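PDB 4MT5: mucus binding proteinn from Lactobacillus reuteri, which probably binds mucins at the bacterial cell surface, this piece being one Mub repeat that may contribute to attachment to gastrointestinal mucus. Local coordinates for residues A[83-87]-A[111-117]. Residues are numbered along the deposited sequence; the frame is centred on the assembly and turned at random.
Sequences NAEQK and VTFKRGY
Glu85 lies alongside Arg115, both side chains leaving the same face of the sheet and running the same way, so that its OE1 takes two donors from the arginine: NE at 2.9 Å and, less straight, NH2 at 3.2 Å. OE1 sits at the guanidinium edge, close to its plane, but the carboxylate is turned 48° against that plane and both nitrogens approach OE1 from the same face of the carboxylate plane. The extended Glu85 chain, its CG opposite the backbone N (chi1 -174°), brings the carboxylate alongside the end of the equally extended Arg115. Its other oxygen, OE2, meets Lys87 NZ at 2.7 Å on the anti side, making Glu85 the shared acid of two basic groups. Were this residue an alanine, Lys87 and Arg115 would probably lose the acid they share and the guanidinium would be freer to turn, although Arg115 also has a cation-pi partner in Tyr129. On the other face, Gln86 and Lys114 run side by side, the amide CD resting 3.7 Å from the lysine CE. Beneath the side chains, backbone bonds pair Glu85 with Arg115 and Lys87 with Phe113; Phe113 N reaches Lys87 O at 2.8 Å in a nearly straight bond. Past the Glu85-Arg115 pair, the Tyr117 ring has Asn83 O and Glu85 N at its edge, and its OH donates to Asn83 O at 2.7 Å from above the carbonyl plane. Axes 4.7 Å apart at 159° show antiparallel pairing; strands 85-96 and 104-120, consecutive in the chain, form a beta hairpin within the Muc B2-like domain, part of this Mub repeat's ubiquitin-like beta-grasp architecture.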
loop_
_atom_site.group_PDB
_atom_site.type_symbol
_atom_site.label_atom_id
_atom_site.label_comp_id
_atom_site.label_asym_id
_atom_site.label_seq_id
_atom_site.Cartn_x
_atom_site.Cartn_y
_atom_site.Cartn_z
ATOM N N ASN A 83 6.558 -7.170 0.066
ATOM C CA ASN A 83 5.483 -6.614 0.873
ATOM C C ASN A 83 4.270 -6.092 0.098
ATOM O O ASN A 83 3.290 -5.632 0.687
ATOM C CB ASN A 83 6.040 -5.547 1.808
ATOM C CG ASN A 83 6.668 -6.149 3.027
ATOM O OD1 ASN A 83 6.781 -7.367 3.124
ATOM N ND2 ASN A 83 7.064 -5.310 3.975
ATOM N N ALA A 84 4.325 -6.182 -1.221
ATOM C CA ALA A 84 3.207 -5.745 -2.030
ATOM C C ALA A 84 1.987 -6.509 -1.614
ATOM O O ALA A 84 2.089 -7.629 -1.104
ATOM C CB ALA A 84 3.490 -5.981 -3.492
ATOM N N GLU A 85 0.826 -5.900 -1.811
ATOM C CA GLU A 85 -0.414 -6.623 -1.601
ATOM C C GLU A 85 -0.667 -7.543 -2.796
ATOM O O GLU A 85 -0.576 -7.115 -3.950
ATOM C CB GLU A 85 -1.589 -5.672 -1.385
ATOM C CG GLU A 85 -2.862 -6.422 -1.025
ATOM C CD GLU A 85 -4.081 -5.520 -0.898
ATOM O OE1 GLU A 85 -3.969 -4.308 -1.213
ATOM O OE2 GLU A 85 -5.154 -6.033 -0.485
ATOM N N GLN A 86 -0.958 -8.811 -2.506
ATOM C CA GLN A 86 -1.166 -9.821 -3.534
ATOM C C GLN A 86 -2.481 -10.529 -3.294
ATOM O O GLN A 86 -2.769 -10.917 -2.169
ATOM C CB GLN A 86 -0.037 -10.850 -3.510
ATOM C CG GLN A 86 1.345 -10.242 -3.570
ATOM C CD GLN A 86 2.435 -11.285 -3.620
ATOM O OE1 GLN A 86 2.193 -12.426 -4.032
ATOM N NE2 GLN A 86 3.646 -10.902 -3.196
ATOM N N LYS A 87 -3.278 -10.690 -4.349
ATOM C CA LYS A 87 -4.518 -11.476 -4.295
ATOM C C LYS A 87 -4.573 -12.479 -5.452
ATOM O O LYS A 87 -4.502 -12.092 -6.614
ATOM C CB LYS A 87 -5.748 -10.562 -4.344
ATOM C CG LYS A 87 -5.895 -9.604 -3.151
ATOM C CD LYS A 87 -7.254 -9.775 -2.447
ATOM C CE LYS A 87 -7.396 -8.795 -1.295
ATOM N NZ LYS A 87 -6.094 -8.580 -0.574
ATOM N N VAL A 111 -4.418 -16.512 -11.635
ATOM C CA VAL A 111 -4.053 -15.113 -11.842
ATOM C C VAL A 111 -3.743 -14.462 -10.500
ATOM O O VAL A 111 -4.503 -14.600 -9.547
ATOM C CB VAL A 111 -5.128 -14.311 -12.619
ATOM C CG1 VAL A 111 -6.464 -14.401 -11.935
ATOM C CG2 VAL A 111 -4.709 -12.861 -12.774
ATOM N N THR A 112 -2.599 -13.787 -10.426
ATOM C CA THR A 112 -2.197 -13.072 -9.224
ATOM C C THR A 112 -2.255 -11.572 -9.472
ATOM O O THR A 112 -1.586 -11.064 -10.374
ATOM C CB THR A 112 -0.766 -13.448 -8.779
ATOM O OG1 THR A 112 -0.735 -14.814 -8.358
ATOM C CG2 THR A 112 -0.312 -12.577 -7.621
ATOM N N PHE A 113 -3.064 -10.874 -8.678
ATOM C CA PHE A 113 -3.137 -9.424 -8.727
ATOM C C PHE A 113 -2.168 -8.862 -7.697
ATOM O O PHE A 113 -2.160 -9.315 -6.557
ATOM C CB PHE A 113 -4.554 -8.957 -8.415
ATOM C CG PHE A 113 -5.547 -9.288 -9.481
ATOM C CD1 PHE A 113 -5.737 -8.437 -10.556
ATOM C CD2 PHE A 113 -6.299 -10.447 -9.410
ATOM C CE1 PHE A 113 -6.654 -8.735 -11.542
ATOM C CE2 PHE A 113 -7.221 -10.752 -10.395
ATOM C CZ PHE A 113 -7.399 -9.893 -11.463
ATOM N N LYS A 114 -1.345 -7.895 -8.095
ATOM C CA LYS A 114 -0.372 -7.282 -7.192
ATOM C C LYS A 114 -0.515 -5.774 -7.260
ATOM O O LYS A 114 -0.773 -5.233 -8.334
ATOM C CB LYS A 114 1.052 -7.666 -7.596
ATOM C CG LYS A 114 1.470 -9.066 -7.194
ATOM C CD LYS A 114 2.732 -9.498 -7.921
ATOM C CE LYS A 114 3.504 -10.532 -7.113
ATOM N NZ LYS A 114 4.569 -11.196 -7.920
ATOM N N ARG A 115 -0.370 -5.087 -6.127
ATOM C CA ARG A 115 -0.306 -3.617 -6.144
ATOM C C ARG A 115 0.583 -3.048 -5.062
ATOM O O ARG A 115 0.761 -3.640 -3.997
ATOM C CB ARG A 115 -1.693 -2.961 -6.051
ATOM C CG ARG A 115 -2.337 -3.025 -4.675
ATOM C CD ARG A 115 -3.631 -2.224 -4.637
ATOM N NE ARG A 115 -4.422 -2.490 -3.432
ATOM C CZ ARG A 115 -5.669 -2.062 -3.242
ATOM N NH1 ARG A 115 -6.278 -1.345 -4.173
ATOM N NH2 ARG A 115 -6.302 -2.345 -2.114
ATOM N N GLY A 116 1.141 -1.882 -5.341
ATOM C CA GLY A 116 1.899 -1.168 -4.338
ATOM C C GLY A 116 0.999 -0.245 -3.539
ATOM O O GLY A 116 -0.188 -0.109 -3.830
ATOM N N TYR A 117 1.574 0.402 -2.535
ATOM C CA TYR A 117 0.844 1.352 -1.708
ATOM C C TYR A 117 1.811 2.298 -1.023
ATOM O O TYR A 117 3.018 2.094 -1.068
ATOM C CB TYR A 117 0.014 0.609 -0.669
ATOM C CG TYR A 117 0.787 -0.445 0.068
ATOM C CD1 TYR A 117 0.807 -1.756 -0.380
ATOM C CD2 TYR A 117 1.496 -0.135 1.208
ATOM C CE1 TYR A 117 1.510 -2.738 0.292
ATOM C CE2 TYR A 117 2.209 -1.109 1.888
ATOM C CZ TYR A 117 2.209 -2.408 1.424
ATOM O OH TYR A 117 2.920 -3.374 2.097
#